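Extracellular matrix-binding protein EbhA (Staphylococcus aureus, PDB 2DGJ) probably helps the bacterium adhere to extracellular matrix as a cell wall-associated adhesin, this fragment forming part of its rod of linked three-helix bundles. Local coordinates at residues K81-Q86 against T117-A122; R156-Q161 against T191-A196; N212-L217 against N242-K247. One frame throughout, in Å; residues are numbered along the deposited sequence.

Interaction 1: residues K81-Q86 against T117-A122; sequences KAAARQ and TVKTNA. With ACY (acetic acid), chain D.
Ala84 and Lys119 bring their helices close, with CA atoms 5.4 Å apart. This is a meeting of helix 73-88 with helix 112-135, which run in the same general direction; both segments lie in a GA module, in a rod built of three-helix bundles. The small side chain of Ala84 permits the approach: its CB lies 4.3 Å from CB of Lys119, and the lysine lies over the alanine's backbone. With CG of Lys119 anti to its backbone N (chi1 180°) and chi2 also extended, CD arrives 4.0 Å from Ala84 CA; the bend at chi3 (68°) then turns CE and NZ toward Ala83. The contact is therefore made by the methylene part of the lysine, and no polar pairing links the two segments. On its other flanks Ala84 packs against Ile106 of helix 96-108 and Val115, which places it in the bundle interior, whereas Ala83 and Lys119 are only partly covered. The polar chemistry of segment 81-86 lies away from this seam. Lys81 NZ and Arg85 NH2, one helical turn apart, share an acetate that probably came from the crystallisation liquor. Both are also hydrogen-bonded to Asn107, Lys81 NZ to its backbone O and Arg85 NH2 to its OD1, so these bonds tie helix 73-88 to the end of helix 96-108. The two acetate bonds differ in quality: Lys81 NZ to acetate O measures 2.9 Å, whereas Arg85 NH2 to OXT, approached near the guanidinium plane, is weak at 3.2 Å and 144°.

Interaction 2: residues R156-Q161 against T191-A196; sequences RNAYTQ and TRAKAA
Three residues before Tyr159, which packs on Ala193, the carbonyl Arg156 O is gripped by three groups: the backbone Thr160 N at 3.0 Å, the hydroxyl Thr160 OG1 in a weak bond at 3.3 Å, and Tyr148 OH, also weakly. The side chains of helix 153-170 that face helix 180-194 meet it without polar pairing, both segments lying in a FIVAR domain of the rod of three-helix bundles. Ala193 points its methyl at the other helix, where CB comes 3.7 Å from Tyr159 CA and 3.9 Å from Ala158 O; the CA atoms of Tyr159 and Ala193 are 4.9 Å apart. Tyr159 has CG anti to its backbone N (chi1 178°), which carries the ring alongside Lys194, both side chains pointing the same way. Ring atom CE1 is 3.6 Å from Lys194 CB, an oblique approach. Farther out, Lys194 NZ forms a salt bridge with Asp138, and the ring also touches Asp138, Thr142 and Leu143. Thr191, on another face, hydrogen-bonds through OG1 to Gln35 of the second subunit. The chemistry implies a division of labour: the alanine methyl and lysine methylenes supply close apolar contact, while the lysine charge is paired beyond it, outside the two segments.

Interaction 3: residues N212-L217 against N242-K247; sequences NTINGL and NGVKDK
Thr213 and Lys245 cross at about a right angle, their nearest atoms, Thr213 OG1 and Lys245 CG, 3.8 Å apart. They join helix 199-215 to helix 238-250 in a three-helix bundle, both segments lying in the second GA module. With a methylene as the hydroxyl's partner, this is a van der Waals contact. The polar needs of OG1 are met within its own helix: with chi1 at 43° it sits between the backbone N and the carbonyl carbon, where its single proton can be shared between Ala210 O and Ser209 O. Lys245 has CG anti to its backbone N (chi1 -165°), which sets that methylene against the threonine; the bend at chi2 (-114°) then leads the rest of the chain away. Beneath this partly exposed pair lies an apolar one. Ile214 sets off obliquely to the other helix, but its extended outer arm carries CD1 across the gap, where the closest CA atoms, those of Ile214 and Lys245, are 6.6 Å apart. Val232 of helix 222-234 touches both Ile214 and Val244, closing the core from the third side. Ile214 CD1 ends 4.3 Å from Val244 CG1 and 4.4 Å from Lys245 CA.

Interactions 1 and 3, each in a GA module, join helices that have another helix between them in the chain (73-88 with 112-135, 199-215 with 238-250), whereas interaction 2, in the FIVAR domain between those modules, joins the successive helices 153-170 and 180-194. Their centres lie about 35 Å (1 to 2) and 31 Å (2 to 3) apart, and none touches another. Each sets one or two buried residues beside partly exposed ones, with a lysine's methylenes at the margin. Spacing separates them: alanines allow close CA approach in interactions 1 and 2, whereas interaction 3 spans a wider gap with branched side chains. The second subunit reaches the segments of interaction 2 alone.

Interaction 1: residues K81-Q86 against T117-A122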
loop_
_atom_site.group_PDB
_atom_site.type_symbol
_atom_site.label_atom_id
_atom_site.label_comp_id
_atom_site.label_asym_id
_atom_site.label_seq_id
_atom_site.Cartn_x
_atom_site.Cartn_y
_atom_site.Cartn_z
ATOM N N LYS A 81 9.258 -11.108 0.040
ATOM C CA LYS A 81 10.154 -11.256 -1.100
ATOM C C LYS A 81 9.743 -12.463 -1.931
ATOM O O LYS A 81 9.776 -12.427 -3.158
ATOM C CB LYS A 81 11.597 -11.423 -0.626
ATOM C CG LYS A 81 12.192 -10.185 0.009
ATOM C CD LYS A 81 13.673 -10.385 0.276
ATOM C CE LYS A 81 14.321 -9.109 0.780
ATOM N NZ LYS A 81 15.799 -9.251 0.922
ATOM N N ALA A 82 9.354 -13.535 -1.253
ATOM C CA ALA A 82 8.926 -14.749 -1.934
ATOM C C ALA A 82 7.694 -14.426 -2.779
ATOM O O ALA A 82 7.582 -14.845 -3.933
ATOM C CB ALA A 82 8.607 -15.835 -0.903
ATOM N N ALA A 83 6.779 -13.666 -2.189
ATOM C CA ALA A 83 5.549 -13.269 -2.858
ATOM C C ALA A 83 5.862 -12.430 -4.094
ATOM O O ALA A 83 5.259 -12.611 -5.149
ATOM C CB ALA A 83 4.657 -12.481 -1.887
ATOM N N ALA A 84 6.821 -11.521 -3.961
ATOM C CA ALA A 84 7.207 -10.655 -5.066
ATOM C C ALA A 84 7.825 -11.451 -6.206
ATOM O O ALA A 84 7.527 -11.212 -7.379
ATOM C CB ALA A 84 8.188 -9.595 -4.574
ATOM N N ARG A 85 8.686 -12.401 -5.865
ATOM C CA ARG A 85 9.338 -13.210 -6.883
ATOM C C ARG A 85 8.296 -14.024 -7.639
ATOM O O ARG A 85 8.372 -14.171 -8.854
ATOM C CB ARG A 85 10.379 -14.139 -6.251
ATOM C CG ARG A 85 11.481 -13.418 -5.474
ATOM C CD ARG A 85 12.705 -14.311 -5.288
ATOM N NE ARG A 85 13.716 -13.679 -4.444
ATOM C CZ ARG A 85 13.701 -13.700 -3.113
ATOM N NH1 ARG A 85 12.729 -14.322 -2.457
ATOM N NH2 ARG A 85 14.641 -13.058 -2.434
ATOM N N GLN A 86 7.312 -14.535 -6.909
ATOM C CA GLN A 86 6.246 -15.324 -7.505
ATOM C C GLN A 86 5.474 -14.459 -8.490
ATOM O O GLN A 86 5.187 -14.887 -9.608
ATOM C CB GLN A 86 5.302 -15.853 -6.419
ATOM C CG GLN A 86 4.094 -16.609 -6.949
ATOM C CD GLN A 86 4.472 -17.730 -7.898
ATOM O OE1 GLN A 86 5.381 -18.518 -7.625
ATOM N NE2 GLN A 86 3.764 -17.816 -9.020
ATOM N N THR A 117 6.578 -2.292 -2.680
ATOM C CA THR A 117 6.757 -1.144 -3.559
ATOM C C THR A 117 7.427 -1.618 -4.845
ATOM O O THR A 117 7.110 -1.139 -5.937
ATOM C CB THR A 117 7.630 -0.058 -2.890
ATOM O OG1 THR A 117 6.846 0.650 -1.921
ATOM C CG2 THR A 117 8.171 0.922 -3.926
ATOM N N VAL A 118 8.356 -2.560 -4.708
ATOM C CA VAL A 118 9.060 -3.104 -5.859
ATOM C C VAL A 118 8.097 -3.975 -6.644
ATOM O O VAL A 118 8.146 -4.014 -7.873
ATOM C CB VAL A 118 10.280 -3.955 -5.430
ATOM C CG1 VAL A 118 10.851 -4.689 -6.635
ATOM C CG2 VAL A 118 11.346 -3.063 -4.816
ATOM N N LYS A 119 7.216 -4.671 -5.935
ATOM C CA LYS A 119 6.242 -5.523 -6.598
ATOM C C LYS A 119 5.268 -4.646 -7.368
ATOM O O LYS A 119 4.788 -5.019 -8.439
ATOM C CB LYS A 119 5.480 -6.378 -5.580
ATOM C CG LYS A 119 4.437 -7.292 -6.212
ATOM C CD LYS A 119 3.921 -8.361 -5.248
ATOM C CE LYS A 119 3.090 -7.787 -4.111
ATOM N NZ LYS A 119 2.521 -8.877 -3.263
ATOM N N THR A 120 4.988 -3.471 -6.809
ATOM C CA THR A 120 4.068 -2.526 -7.424
ATOM C C THR A 120 4.642 -1.929 -8.704
ATOM O O THR A 120 3.948 -1.838 -9.715
ATOM C CB THR A 120 3.710 -1.379 -6.452
ATOM O OG1 THR A 120 2.917 -1.892 -5.372
ATOM C CG2 THR A 120 2.938 -0.290 -7.181
ATOM N N ASN A 121 5.907 -1.523 -8.662
ATOM C CA ASN A 121 6.556 -0.947 -9.835
ATOM C C ASN A 121 6.686 -1.984 -10.949
ATOM O O ASN A 121 6.588 -1.649 -12.128
ATOM C CB ASN A 121 7.945 -0.408 -9.482
ATOM C CG ASN A 121 7.892 0.727 -8.493
ATOM O OD1 ASN A 121 6.828 1.301 -8.246
ATOM N ND2 ASN A 121 9.046 1.072 -7.923
ATOM N N ALA A 122 6.908 -3.240 -10.570
ATOM C CA ALA A 122 7.051 -4.323 -11.537
ATOM C C ALA A 122 5.769 -4.521 -12.347
ATOM O O ALA A 122 5.814 -4.731 -13.562
ATOM C CB ALA A 122 7.415 -5.613 -10.817
HETATM C C ACY D . 16.743 -12.656 0.301
HETATM O O ACY D . 16.966 -11.904 1.222
HETATM O OXT ACY D . 15.863 -13.658 0.449
HETATM C CH3 ACY D . 17.454 -12.466 -1.014
#

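Interaction 2: residues R156-Q161 against T191-A196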
loop_
_atom_site.group_PDB
_atom_site.type_symbol
_atom_site.label_atom_id
_atom_site.label_comp_id
_atom_site.label_asym_id
_atom_site.label_seq_id
_atom_site.Cartn_x
_atom_site.Cartn_y
_atom_site.Cartn_z
ATOM N N ARG A 156 5.488 9.219 -42.567
ATOM C CA ARG A 156 5.804 7.797 -42.696
ATOM C C ARG A 156 7.078 7.478 -41.921
ATOM O O ARG A 156 7.180 6.439 -41.266
ATOM C CB ARG A 156 6.015 7.406 -44.164
ATOM C CG ARG A 156 4.794 7.539 -45.062
ATOM C CD ARG A 156 5.001 6.753 -46.346
ATOM N NE ARG A 156 6.242 7.132 -47.012
ATOM C CZ ARG A 156 6.350 8.112 -47.900
ATOM N NH1 ARG A 156 5.287 8.829 -48.244
ATOM N NH2 ARG A 156 7.527 8.381 -48.444
ATOM N N ASN A 157 8.049 8.382 -42.008
ATOM C CA ASN A 157 9.328 8.206 -41.330
ATOM C C ASN A 157 9.185 8.271 -39.817
ATOM O O ASN A 157 9.847 7.529 -39.093
ATOM C CB ASN A 157 10.324 9.270 -41.804
ATOM C CG ASN A 157 10.926 8.945 -43.161
ATOM O OD1 ASN A 157 10.409 8.099 -43.896
ATOM N ND2 ASN A 157 12.020 9.623 -43.504
ATOM N N ALA A 158 8.315 9.158 -39.344
ATOM C CA ALA A 158 8.099 9.313 -37.913
ATOM C C ALA A 158 7.502 8.039 -37.333
ATOM O O ALA A 158 7.848 7.631 -36.228
ATOM C CB ALA A 158 7.178 10.498 -37.648
ATOM N N TYR A 159 6.610 7.411 -38.090
ATOM C CA TYR A 159 5.964 6.183 -37.650
ATOM C C TYR A 159 6.959 5.023 -37.625
ATOM O O TYR A 159 7.043 4.291 -36.642
ATOM C CB TYR A 159 4.794 5.835 -38.575
ATOM C CG TYR A 159 4.103 4.540 -38.198
ATOM C CD1 TYR A 159 3.383 4.439 -37.009
ATOM C CD2 TYR A 159 4.198 3.412 -39.010
ATOM C CE1 TYR A 159 2.776 3.242 -36.636
ATOM C CE2 TYR A 159 3.596 2.214 -38.649
ATOM C CZ TYR A 159 2.887 2.135 -37.460
ATOM O OH TYR A 159 2.282 0.953 -37.095
ATOM N N THR A 160 7.698 4.853 -38.716
ATOM C CA THR A 160 8.681 3.781 -38.806
ATOM C C THR A 160 9.694 3.896 -37.670
ATOM O O THR A 160 10.136 2.895 -37.113
ATOM C CB THR A 160 9.433 3.830 -40.152
ATOM O OG1 THR A 160 8.546 3.436 -41.209
ATOM C CG2 THR A 160 10.651 2.900 -40.124
ATOM N N GLN A 161 10.054 5.127 -37.334
ATOM C CA GLN A 161 11.018 5.381 -36.273
ATOM C C GLN A 161 10.420 4.960 -34.935
ATOM O O GLN A 161 11.025 4.182 -34.188
ATOM C CB GLN A 161 11.377 6.866 -36.252
ATOM C CG GLN A 161 12.629 7.197 -35.443
ATOM C CD GLN A 161 13.034 8.658 -35.576
ATOM O OE1 GLN A 161 14.071 9.071 -35.064
ATOM N NE2 GLN A 161 12.214 9.448 -36.268
ATOM N N THR A 191 1.664 5.989 -30.867
ATOM C CA THR A 191 0.288 6.462 -30.931
ATOM C C THR A 191 0.119 7.732 -31.760
ATOM O O THR A 191 -0.687 7.774 -32.684
ATOM C CB THR A 191 -0.273 6.727 -29.520
ATOM O OG1 THR A 191 -0.241 5.518 -28.751
ATOM C CG2 THR A 191 -1.705 7.222 -29.614
ATOM N N ARG A 192 0.874 8.773 -31.426
ATOM C CA ARG A 192 0.775 10.034 -32.150
ATOM C C ARG A 192 1.290 9.977 -33.590
ATOM O O ARG A 192 0.728 10.620 -34.484
ATOM C CB ARG A 192 1.486 11.137 -31.355
ATOM C CG ARG A 192 0.703 11.484 -30.094
ATOM C CD ARG A 192 1.333 12.553 -29.213
ATOM N NE ARG A 192 0.404 12.917 -28.142
ATOM C CZ ARG A 192 0.717 13.645 -27.072
ATOM N NH1 ARG A 192 1.956 14.088 -26.901
ATOM N NH2 ARG A 192 -0.213 13.917 -26.162
ATOM N N ALA A 193 2.343 9.202 -33.821
ATOM C CA ALA A 193 2.896 9.076 -35.165
ATOM C C ALA A 193 1.919 8.340 -36.072
ATOM O O ALA A 193 1.731 8.708 -37.227
ATOM C CB ALA A 193 4.217 8.330 -35.124
ATOM N N LYS A 194 1.295 7.297 -35.536
ATOM C CA LYS A 194 0.343 6.493 -36.291
ATOM C C LYS A 194 -0.934 7.268 -36.592
ATOM O O LYS A 194 -1.483 7.173 -37.692
ATOM C CB LYS A 194 -0.002 5.224 -35.508
ATOM C CG LYS A 194 -0.998 4.302 -36.203
ATOM C CD LYS A 194 -1.482 3.221 -35.251
ATOM C CE LYS A 194 -2.570 2.376 -35.880
ATOM N NZ LYS A 194 -3.217 1.505 -34.861
ATOM N N ALA A 195 -1.401 8.035 -35.612
ATOM C CA ALA A 195 -2.612 8.827 -35.778
ATOM C C ALA A 195 -2.346 9.995 -36.711
ATOM O O ALA A 195 -3.274 10.697 -37.115
ATOM C CB ALA A 195 -3.091 9.342 -34.430
ATOM N N ALA A 196 -1.075 10.203 -37.046
ATOM C CA ALA A 196 -0.678 11.292 -37.926
ATOM C C ALA A 196 -0.716 10.892 -39.405
ATOM O O ALA A 196 -0.903 11.752 -40.270
ATOM C CB ALA A 196 0.719 11.782 -37.542
#

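Interaction 3: residues N212-L217 against N242-K247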
loop_
_atom_site.group_PDB
_atom_site.type_symbol
_atom_site.label_atom_id
_atom_site.label_comp_id
_atom_site.label_asym_id
_atom_site.label_seq_id
_atom_site.Cartn_x
_atom_site.Cartn_y
_atom_site.Cartn_z
ATOM N N ASN A 212 -10.348 18.791 -60.791
ATOM C CA ASN A 212 -10.550 20.187 -61.150
ATOM C C ASN A 212 -9.568 20.629 -62.229
ATOM O O ASN A 212 -9.894 21.463 -63.071
ATOM C CB ASN A 212 -10.412 21.086 -59.918
ATOM C CG ASN A 212 -11.537 20.886 -58.920
ATOM O OD1 ASN A 212 -12.660 20.534 -59.293
ATOM N ND2 ASN A 212 -11.244 21.125 -57.646
ATOM N N THR A 213 -8.361 20.072 -62.200
ATOM C CA THR A 213 -7.358 20.422 -63.198
ATOM C C THR A 213 -7.755 19.847 -64.553
ATOM O O THR A 213 -7.643 20.523 -65.574
ATOM C CB THR A 213 -5.957 19.894 -62.809
ATOM O OG1 THR A 213 -6.073 18.558 -62.316
ATOM C CG2 THR A 213 -5.333 20.764 -61.738
ATOM N N ILE A 214 -8.227 18.604 -64.562
ATOM C CA ILE A 214 -8.649 17.971 -65.807
ATOM C C ILE A 214 -9.805 18.748 -66.439
ATOM O O ILE A 214 -9.807 19.005 -67.646
ATOM C CB ILE A 214 -9.099 16.508 -65.569
ATOM C CG1 ILE A 214 -7.874 15.619 -65.340
ATOM C CG2 ILE A 214 -9.901 16.004 -66.760
ATOM C CD1 ILE A 214 -8.192 14.150 -65.109
ATOM N N ASN A 215 -10.782 19.117 -65.617
ATOM C CA ASN A 215 -11.943 19.856 -66.100
ATOM C C ASN A 215 -11.555 21.145 -66.808
ATOM O O ASN A 215 -12.249 21.584 -67.730
ATOM C CB ASN A 215 -12.887 20.193 -64.940
ATOM C CG ASN A 215 -14.092 19.268 -64.879
ATOM O OD1 ASN A 215 -14.801 19.087 -65.870
ATOM N ND2 ASN A 215 -14.338 18.691 -63.708
ATOM N N GLY A 216 -10.446 21.744 -66.378
ATOM C CA GLY A 216 -10.003 22.997 -66.961
ATOM C C GLY A 216 -8.995 22.929 -68.092
ATOM O O GLY A 216 -8.531 23.969 -68.561
ATOM N N LEU A 217 -8.650 21.725 -68.533
ATOM C CA LEU A 217 -7.687 21.569 -69.618
ATOM C C LEU A 217 -8.288 21.932 -70.976
ATOM O O LEU A 217 -9.411 21.538 -71.297
ATOM C CB LEU A 217 -7.145 20.136 -69.644
ATOM C CG LEU A 217 -5.789 19.908 -68.963
ATOM C CD1 LEU A 217 -5.710 20.674 -67.649
ATOM C CD2 LEU A 217 -5.577 18.413 -68.750
ATOM N N ASN A 242 -2.391 10.873 -60.059
ATOM C CA ASN A 242 -1.482 11.715 -60.830
ATOM C C ASN A 242 -1.100 11.123 -62.183
ATOM O O ASN A 242 -0.742 11.852 -63.108
ATOM C CB ASN A 242 -0.227 11.987 -60.001
ATOM C CG ASN A 242 -0.511 12.860 -58.796
ATOM O OD1 ASN A 242 0.196 12.799 -57.788
ATOM N ND2 ASN A 242 -1.545 13.690 -58.900
ATOM N N GLY A 243 -1.174 9.803 -62.302
ATOM C CA GLY A 243 -0.846 9.164 -63.563
ATOM C C GLY A 243 -1.921 9.506 -64.578
ATOM O O GLY A 243 -1.636 9.731 -65.755
ATOM N N VAL A 244 -3.162 9.541 -64.109
ATOM C CA VAL A 244 -4.304 9.867 -64.955
ATOM C C VAL A 244 -4.235 11.337 -65.349
ATOM O O VAL A 244 -4.447 11.684 -66.510
ATOM C CB VAL A 244 -5.634 9.620 -64.221
ATOM C CG1 VAL A 244 -6.811 10.043 -65.098
ATOM C CG2 VAL A 244 -5.742 8.153 -63.839
ATOM N N LYS A 245 -3.937 12.194 -64.378
ATOM C CA LYS A 245 -3.836 13.624 -64.637
ATOM C C LYS A 245 -2.789 13.884 -65.719
ATOM O O LYS A 245 -3.038 14.628 -66.669
ATOM C CB LYS A 245 -3.460 14.375 -63.357
ATOM C CG LYS A 245 -3.672 15.879 -63.444
ATOM C CD LYS A 245 -2.369 16.656 -63.370
ATOM C CE LYS A 245 -1.745 16.585 -61.980
ATOM N NZ LYS A 245 -0.512 17.418 -61.883
ATOM N N ASP A 246 -1.619 13.266 -65.574
ATOM C CA ASP A 246 -0.552 13.443 -66.553
ATOM C C ASP A 246 -1.013 12.976 -67.923
ATOM O O ASP A 246 -0.727 13.607 -68.938
ATOM C CB ASP A 246 0.702 12.662 -66.145
ATOM C CG ASP A 246 1.372 13.243 -64.914
ATOM O OD1 ASP A 246 1.393 14.483 -64.782
ATOM O OD2 ASP A 246 1.891 12.462 -64.086
ATOM N N LYS A 247 -1.735 11.860 -67.950
ATOM C CA LYS A 247 -2.229 11.317 -69.205
ATOM C C LYS A 247 -3.140 12.343 -69.853
ATOM O O LYS A 247 -3.209 12.437 -71.075
ATOM C CB LYS A 247 -2.990 10.007 -68.966
ATOM C CG LYS A 247 -3.535 9.344 -70.226
ATOM C CD LYS A 247 -3.927 7.893 -69.963
ATOM C CE LYS A 247 -4.989 7.779 -68.876
ATOM N NZ LYS A 247 -5.312 6.357 -68.584
#